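Local coordinates for Sca-family protein (Rickettsia rickettsii, PDB 4LQ8) that forms the N-terminal head of the rickettsial surface cell antigen Sca4, a protein that probably takes part in cell adhesion, at residues Thr61-Thr66 with Asp234-Leu239; Phe259-Glu264 with Lys274-Pro279. All blocks are in the same frame, centred on the assembly; numbering follows the deposited sequence.

Contact 1. Residues Thr61-Thr66 with Asp234-Leu239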
ATOM      1  N   THR A  61      12.141  11.702 -12.921  1.00 58.31           N
ATOM      2  CA  THR A  61      11.303  12.136 -11.803  1.00 56.73           C
ATOM      3  C   THR A  61      11.298  11.162 -10.596  1.00 57.34           C
ATOM      4  O   THR A  61      10.644  11.478  -9.584  1.00 58.49           O
ATOM      5  CB  THR A  61       9.869  12.438 -12.290  1.00 65.47           C
ATOM      6  OG1 THR A  61       9.268  11.242 -12.800  1.00 61.61           O
ATOM      7  CG2 THR A  61       9.821  13.557 -13.337  1.00 67.99           C
ATOM      8  N   SER A  62      12.008  10.000 -10.665  1.00 47.94           N
ATOM      9  CA  SER A  62      11.970   9.106  -9.506  1.00 44.48           C
ATOM     10  C   SER A  62      13.286   8.386  -9.198  1.00 45.97           C
ATOM     11  O   SER A  62      14.152   8.258 -10.067  1.00 46.16           O
ATOM     12  CB  SER A  62      10.831   8.100  -9.644  1.00 46.07           C
ATOM     13  OG  SER A  62      11.143   7.064 -10.562  1.00 52.37           O
ATOM     14  N   ASP A  63      13.410   7.886  -7.961  1.00 39.72           N
ATOM     15  CA  ASP A  63      14.595   7.145  -7.555  1.00 37.35           C
ATOM     16  C   ASP A  63      14.397   5.613  -7.805  1.00 34.37           C
ATOM     17  O   ASP A  63      13.290   5.212  -8.195  1.00 28.63           O
ATOM     18  CB  ASP A  63      15.014   7.528  -6.115  1.00 37.79           C
ATOM     19  CG  ASP A  63      14.278   6.948  -4.927  1.00 37.15           C
ATOM     20  OD1 ASP A  63      13.783   5.809  -5.025  1.00 40.57           O
ATOM     21  OD2 ASP A  63      14.352   7.547  -3.848  1.00 38.57           O
ATOM     22  N   PRO A  64      15.442   4.762  -7.650  1.00 31.85           N
ATOM     23  CA  PRO A  64      15.268   3.322  -7.952  1.00 31.08           C
ATOM     24  C   PRO A  64      14.257   2.556  -7.104  1.00 30.65           C
ATOM     25  O   PRO A  64      13.698   1.590  -7.600  1.00 29.15           O
ATOM     26  CB  PRO A  64      16.685   2.740  -7.784  1.00 33.66           C
ATOM     27  CG  PRO A  64      17.592   3.909  -7.839  1.00 39.04           C
ATOM     28  CD  PRO A  64      16.831   5.045  -7.239  1.00 34.16           C
ATOM     29  N   ILE A  65      14.009   2.978  -5.849  1.00 27.84           N
ATOM     30  CA  ILE A  65      13.042   2.290  -4.988  1.00 26.39           C
ATOM     31  C   ILE A  65      11.632   2.554  -5.487  1.00 28.96           C
ATOM     32  O   ILE A  65      10.868   1.612  -5.677  1.00 28.94           O
ATOM     33  CB  ILE A  65      13.198   2.659  -3.482  1.00 30.39           C
ATOM     34  CG1 ILE A  65      14.699   2.660  -2.999  1.00 32.78           C
ATOM     35  CG2 ILE A  65      12.292   1.812  -2.578  1.00 28.40           C
ATOM     36  CD1 ILE A  65      15.555   1.560  -3.343  1.00 41.61           C
ATOM     37  N   THR A  66      11.277   3.832  -5.672  1.00 26.42           N
ATOM     38  CA  THR A  66       9.961   4.263  -6.152  1.00 24.29           C
ATOM     39  C   THR A  66       9.679   3.593  -7.495  1.00 27.55           C
ATOM     40  O   THR A  66       8.599   3.025  -7.666  1.00 27.15           O
ATOM     41  CB  THR A  66       9.918   5.777  -6.281  1.00 29.68           C
ATOM     42  OG1 THR A  66      10.444   6.369  -5.093  1.00 32.47           O
ATOM     43  CG2 THR A  66       8.513   6.307  -6.575  1.00 25.07           C
ATOM     44  N   ASP A 234      17.063  17.270   5.208  1.00 39.64           N
ATOM     45  CA  ASP A 234      16.994  16.991   3.777  1.00 38.35           C
ATOM     46  C   ASP A 234      17.185  15.497   3.519  1.00 41.19           C
ATOM     47  O   ASP A 234      17.821  14.811   4.328  1.00 41.51           O
ATOM     48  CB  ASP A 234      18.110  17.759   3.042  1.00 41.47           C
ATOM     49  CG  ASP A 234      17.954  19.275   2.951  1.00 49.28           C
ATOM     50  OD1 ASP A 234      16.908  19.800   3.396  1.00 49.53           O
ATOM     51  OD2 ASP A 234      18.861  19.926   2.402  1.00 56.64           O
ATOM     52  N   GLY A 235      16.666  15.018   2.390  1.00 35.39           N
ATOM     53  CA  GLY A 235      16.853  13.637   1.975  1.00 34.47           C
ATOM     54  C   GLY A 235      15.637  12.898   1.458  1.00 37.72           C
ATOM     55  O   GLY A 235      14.574  13.480   1.236  1.00 36.84           O
ATOM     56  N   SER A 236      15.815  11.593   1.253  1.00 33.68           N
ATOM     57  CA  SER A 236      14.805  10.652   0.782  1.00 31.47           C
ATOM     58  C   SER A 236      14.618   9.586   1.842  1.00 34.16           C
ATOM     59  O   SER A 236      15.524   9.334   2.645  1.00 33.10           O
ATOM     60  CB  SER A 236      15.249   9.997  -0.523  1.00 33.60           C
ATOM     61  OG  SER A 236      15.511  10.980  -1.507  1.00 43.96           O
ATOM     62  N   MET A 237      13.455   8.943   1.831  1.00 30.84           N
ATOM     63  CA  MET A 237      13.104   7.930   2.810  1.00 30.06           C
ATOM     64  C   MET A 237      12.091   6.966   2.212  1.00 31.25           C
ATOM     65  O   MET A 237      11.119   7.400   1.604  1.00 29.98           O
ATOM     66  CB  MET A 237      12.551   8.657   4.055  1.00 33.05           C
ATOM     67  CG  MET A 237      11.945   7.778   5.119  1.00 36.60           C
ATOM     68  SD  MET A 237      11.315   8.772   6.508  1.00 41.10           S
ATOM     69  CE  MET A 237       9.880   9.494   5.799  1.00 37.51           C
ATOM     70  N   HIS A 238      12.319   5.663   2.378  1.00 27.62           N
ATOM     71  CA  HIS A 238      11.368   4.647   1.913  1.00 25.77           C
ATOM     72  C   HIS A 238      11.040   3.751   3.086  1.00 28.69           C
ATOM     73  O   HIS A 238      11.931   3.326   3.810  1.00 28.71           O
ATOM     74  CB  HIS A 238      11.906   3.840   0.724  1.00 26.08           C
ATOM     75  CG  HIS A 238      12.257   4.704  -0.443  1.00 29.33           C
ATOM     76  ND1 HIS A 238      11.320   5.027  -1.410  1.00 29.69           N
ATOM     77  CD2 HIS A 238      13.430   5.302  -0.751  1.00 30.19           C
ATOM     78  CE1 HIS A 238      11.955   5.802  -2.267  1.00 29.07           C
ATOM     79  NE2 HIS A 238      13.226   5.996  -1.906  1.00 30.16           N
ATOM     80  N   LEU A 239       9.748   3.519   3.299  1.00 24.07           N
ATOM     81  CA  LEU A 239       9.255   2.749   4.424  1.00 23.17           C
ATOM     82  C   LEU A 239       8.476   1.567   3.968  1.00 27.12           C
ATOM     83  O   LEU A 239       7.672   1.679   3.045  1.00 25.88           O
ATOM     84  CB  LEU A 239       8.346   3.625   5.300  1.00 23.28           C
ATOM     85  CG  LEU A 239       8.933   4.965   5.806  1.00 27.00           C
ATOM     86  CD1 LEU A 239       7.851   5.758   6.523  1.00 26.26           C
ATOM     87  CD2 LEU A 239      10.158   4.726   6.720  1.00 26.08           C
TER
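Asp63, just before helix 64-90, and Ile65 in its first turn sit over Ser236 and His238 at the start of strand 236-245, with 7.5 Å between the CA atoms of Ile65 and His238; side chains alone bridge that gap. Asp63 and His238 approach from opposite directions, the carboxylate plane turned 63° from the ring plane. His238 NE2 donates to the syn lone pair of Asp63 OD2 at 2.7 Å, with an N-H...O angle of 149°; the oxygen lies in the imidazole plane. The same aspartate is the N-cap of the helix: its OD1 accepts from Ile65 N at 3.0 Å and, longer but straighter, from Thr66 N at 3.3 Å, the two donors arriving from opposite faces of the carboxylate. A chi1 of 79°, with CG between backbone N and carbonyl carbon, turns the group back over the helix start. Ile65 lies over one face of the imidazole, its CB 3.5 Å from the ring centroid in a CH-pi contact. Thr66 OG1, bonded to Glu264, comes in at the ring edge, 3.3 Å from His238 CE1. One carboxylate thus caps a helix and holds a buried strand histidine; with Ile65 on its face, this fixes the ring's rotation. The carboxylate, itself probably stabilised by the helix start, favours a proton on NE2 and would help a positively charged imidazole should ND1, hydrogen-bonded to His262, also carry one.

Contact 2. Residues Phe259-Glu264 with Lys274-Pro279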
ATOM      1  N   PHE A 259       2.619  -2.264   3.616  1.00 22.11           N
ATOM      2  CA  PHE A 259       2.172  -0.945   3.251  1.00 21.37           C
ATOM      3  C   PHE A 259       3.490  -0.192   3.057  1.00 25.09           C
ATOM      4  O   PHE A 259       4.329  -0.211   3.958  1.00 24.43           O
ATOM      5  CB  PHE A 259       1.306  -0.276   4.327  1.00 22.67           C
ATOM      6  CG  PHE A 259       0.914   1.121   3.895  1.00 24.25           C
ATOM      7  CD1 PHE A 259      -0.070   1.320   2.928  1.00 25.40           C
ATOM      8  CD2 PHE A 259       1.554   2.240   4.429  1.00 26.79           C
ATOM      9  CE1 PHE A 259      -0.395   2.612   2.494  1.00 25.47           C
ATOM     10  CE2 PHE A 259       1.214   3.533   4.003  1.00 28.19           C
ATOM     11  CZ  PHE A 259       0.247   3.706   3.037  1.00 24.57           C
ATOM     12  N   THR A 260       3.720   0.385   1.867  1.00 20.85           N
ATOM     13  CA  THR A 260       4.966   1.100   1.618  1.00 21.07           C
ATOM     14  C   THR A 260       4.689   2.566   1.372  1.00 25.19           C
ATOM     15  O   THR A 260       3.603   2.905   0.926  1.00 24.58           O
ATOM     16  CB  THR A 260       5.831   0.432   0.507  1.00 25.96           C
ATOM     17  OG1 THR A 260       5.273   0.720  -0.771  1.00 24.71           O
ATOM     18  CG2 THR A 260       6.016  -1.105   0.705  1.00 20.23           C
ATOM     19  N   ALA A 261       5.673   3.435   1.681  1.00 21.31           N
ATOM     20  CA  ALA A 261       5.586   4.874   1.500  1.00 21.62           C
ATOM     21  C   ALA A 261       6.946   5.361   1.002  1.00 25.22           C
ATOM     22  O   ALA A 261       7.994   4.962   1.530  1.00 24.49           O
ATOM     23  CB  ALA A 261       5.185   5.554   2.815  1.00 22.58           C
ATOM     24  N   HIS A 262       6.919   6.169  -0.066  1.00 22.25           N
ATOM     25  CA  HIS A 262       8.096   6.615  -0.811  1.00 22.56           C
ATOM     26  C   HIS A 262       8.228   8.107  -0.848  1.00 28.88           C
ATOM     27  O   HIS A 262       7.406   8.799  -1.433  1.00 30.18           O
ATOM     28  CB  HIS A 262       8.039   5.980  -2.220  1.00 22.72           C
ATOM     29  CG  HIS A 262       7.798   4.510  -2.121  1.00 24.76           C
ATOM     30  ND1 HIS A 262       8.818   3.634  -1.762  1.00 25.80           N
ATOM     31  CD2 HIS A 262       6.632   3.820  -2.192  1.00 25.09           C
ATOM     32  CE1 HIS A 262       8.254   2.441  -1.675  1.00 24.03           C
ATOM     33  NE2 HIS A 262       6.938   2.507  -1.930  1.00 24.40           N
ATOM     34  N   TYR A 263       9.241   8.611  -0.156  1.00 27.12           N
ATOM     35  CA  TYR A 263       9.513  10.036  -0.013  1.00 27.34           C
ATOM     36  C   TYR A 263      10.829  10.341  -0.693  1.00 34.75           C
ATOM     37  O   TYR A 263      11.854   9.764  -0.339  1.00 35.60           O
ATOM     38  CB  TYR A 263       9.610  10.437   1.478  1.00 26.42           C
ATOM     39  CG  TYR A 263       8.387  10.126   2.319  1.00 25.95           C
ATOM     40  CD1 TYR A 263       8.171   8.845   2.828  1.00 26.10           C
ATOM     41  CD2 TYR A 263       7.487  11.130   2.674  1.00 25.83           C
ATOM     42  CE1 TYR A 263       7.095   8.577   3.677  1.00 25.24           C
ATOM     43  CE2 TYR A 263       6.405  10.870   3.507  1.00 25.06           C
ATOM     44  CZ  TYR A 263       6.205   9.591   4.000  1.00 27.71           C
ATOM     45  OH  TYR A 263       5.126   9.338   4.803  1.00 22.42           O
ATOM     46  N   GLU A 264      10.804  11.224  -1.680  1.00 32.23           N
ATOM     47  CA  GLU A 264      12.024  11.584  -2.398  1.00 32.60           C
ATOM     48  C   GLU A 264      12.345  13.030  -2.148  1.00 37.05           C
ATOM     49  O   GLU A 264      11.433  13.844  -2.024  1.00 35.37           O
ATOM     50  CB  GLU A 264      11.859  11.374  -3.892  1.00 32.91           C
ATOM     51  CG  GLU A 264      11.635   9.937  -4.308  1.00 36.19           C
ATOM     52  CD  GLU A 264      11.408   9.801  -5.797  1.00 42.13           C
ATOM     53  OE1 GLU A 264      11.552  10.808  -6.526  1.00 42.17           O
ATOM     54  OE2 GLU A 264      11.068   8.684  -6.238  1.00 44.53           O
ATOM     55  N   LYS A 274       5.943  10.771  -2.760  1.00 23.63           N
ATOM     56  CA  LYS A 274       5.743  10.564  -4.202  1.00 23.60           C
ATOM     57  C   LYS A 274       4.874   9.366  -4.514  1.00 27.87           C
ATOM     58  O   LYS A 274       4.266   9.289  -5.590  1.00 25.92           O
ATOM     59  CB  LYS A 274       7.127  10.377  -4.902  1.00 25.96           C
ATOM     60  CG  LYS A 274       8.089  11.581  -4.750  1.00 32.52           C
ATOM     61  CD  LYS A 274       7.725  12.744  -5.653  1.00 35.68           C
ATOM     62  CE  LYS A 274       8.612  13.939  -5.424  1.00 66.87           C
ATOM     63  NZ  LYS A 274       8.210  15.081  -6.288  1.00 84.24           N
ATOM     64  N   GLU A 275       4.881   8.382  -3.613  1.00 25.78           N
ATOM     65  CA  GLU A 275       4.188   7.131  -3.899  1.00 24.71           C
ATOM     66  C   GLU A 275       3.935   6.357  -2.648  1.00 26.88           C
ATOM     67  O   GLU A 275       4.648   6.507  -1.657  1.00 26.64           O
ATOM     68  CB  GLU A 275       5.094   6.286  -4.826  1.00 25.94           C
ATOM     69  CG  GLU A 275       4.375   5.370  -5.792  1.00 36.14           C
ATOM     70  CD  GLU A 275       3.412   6.057  -6.745  1.00 37.58           C
ATOM     71  OE1 GLU A 275       2.218   6.147  -6.401  1.00 28.59           O
ATOM     72  OE2 GLU A 275       3.843   6.524  -7.819  1.00 32.04           O
ATOM     73  N   ILE A 276       2.907   5.520  -2.701  1.00 23.18           N
ATOM     74  CA  ILE A 276       2.563   4.543  -1.677  1.00 21.93           C
ATOM     75  C   ILE A 276       2.192   3.258  -2.405  1.00 26.10           C
ATOM     76  O   ILE A 276       1.965   3.278  -3.621  1.00 25.48           O
ATOM     77  CB  ILE A 276       1.445   4.993  -0.691  1.00 23.93           C
ATOM     78  CG1 ILE A 276       0.061   5.169  -1.419  1.00 23.26           C
ATOM     79  CG2 ILE A 276       1.861   6.236   0.125  1.00 23.18           C
ATOM     80  CD1 ILE A 276      -1.163   5.352  -0.449  1.00 25.34           C
ATOM     81  N   SER A 277       2.125   2.148  -1.679  1.00 23.10           N
ATOM     82  CA  SER A 277       1.630   0.891  -2.240  1.00 22.59           C
ATOM     83  C   SER A 277       1.091   0.030  -1.131  1.00 24.74           C
ATOM     84  O   SER A 277       1.458   0.203   0.033  1.00 23.65           O
ATOM     85  CB  SER A 277       2.714   0.146  -3.027  1.00 24.27           C
ATOM     86  OG  SER A 277       3.504  -0.710  -2.217  1.00 22.88           O
ATOM     87  N   SER A 278       0.279  -0.948  -1.511  1.00 21.04           N
ATOM     88  CA  SER A 278      -0.256  -1.944  -0.600  1.00 20.53           C
ATOM     89  C   SER A 278      -0.837  -3.079  -1.414  1.00 25.26           C
ATOM     90  O   SER A 278      -1.111  -2.884  -2.605  1.00 24.40           O
ATOM     91  CB  SER A 278      -1.336  -1.321   0.286  1.00 20.98           C
ATOM     92  OG  SER A 278      -2.584  -1.224  -0.378  1.00 22.91           O
ATOM     93  N   PRO A 279      -1.130  -4.244  -0.788  1.00 24.23           N
ATOM     94  CA  PRO A 279      -1.943  -5.255  -1.487  1.00 24.13           C
ATOM     95  C   PRO A 279      -3.305  -4.636  -1.855  1.00 23.81           C
ATOM     96  O   PRO A 279      -3.794  -3.751  -1.130  1.00 22.78           O
ATOM     97  CB  PRO A 279      -2.150  -6.355  -0.428  1.00 26.46           C
ATOM     98  CG  PRO A 279      -1.164  -6.085   0.601  1.00 30.87           C
ATOM     99  CD  PRO A 279      -0.906  -4.631   0.618  1.00 25.37           C
TER
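The Phe259 ring has Ser278 CB at its edge, 3.9 Å from CD1, while Ser277 O approaches CD1 obliquely at 3.5 Å and Ile276 CD1, also oblique, lies 4.1 Å from CE1; the His262 ring turns its CD2 edge to the strand 271-277 backbone, 3.4 Å from Glu275 O. These groups belong to an antiparallel beta hairpin, strands 258-265 and 271-277, whose short segments run at 172° to each other. Thr260 and Ser277 form a hydrogen-bonded pair, as do His262 and Glu275; Ala261 and Ile276 between them form a non-hydrogen-bonded pair, with Ala261 CB against Ile276 CG2. Lys274 and Glu275 both face His262 in a classic beta bulge: Lys274 N donates to His262 O nearly straight at 2.8 Å, and Glu275 N only weakly to the same oxygen.

On the face bearing Thr260, His262 and Ser277, the hydroxyls Thr260 OG1 and Ser277 OG are 2.7 Å apart in a hydrogen bond, and Thr260 OG1 also bonds His262 NE2 at 2.7 Å. Thr260 chi1 of 76° places OG1 between both partners. Tyr149 OH extends this network from Ser277 OG, and helix 64-90 packs on this face through Val69. On the other face Ile276 meets Tyr311, Met314 and Met315 of helix 308-320. At the bulged end Lys274 CG lies crosswise against Glu264, 3.9 Å from its CB. The hairpin therefore carries an apolar face and a buried polar one, where the hydroxyl-imidazole chain satisfies buried groups and restrains the histidine's tilt, while the Glu275 carboxylate is met by Arg70 of helix 64-90 and by Ser325.

Overall arrangement
Contacts 1 and 2 lie side by side on one mixed sheet, their centres 10 Å apart, because strands 236-245 and 258-265 are antiparallel neighbours in it: Met237 N bonds to Tyr263 O at 2.8 Å. A polar route connects them across the sheet and the helix start. Thr66 OG1 meets Glu264 OE2 at 2.7 Å, and that oxygen also accepts from Asp63 N. The hydrogen bond between ND1 of His238 and ND1 of His262 joins the aspartate-histidine pair of contact 1 to the hydroxyls of contact 2. Helix 64-90 starts over His238 in contact 1 and runs on over His262 and Ser277, on the polar face of the hairpin in contact 2.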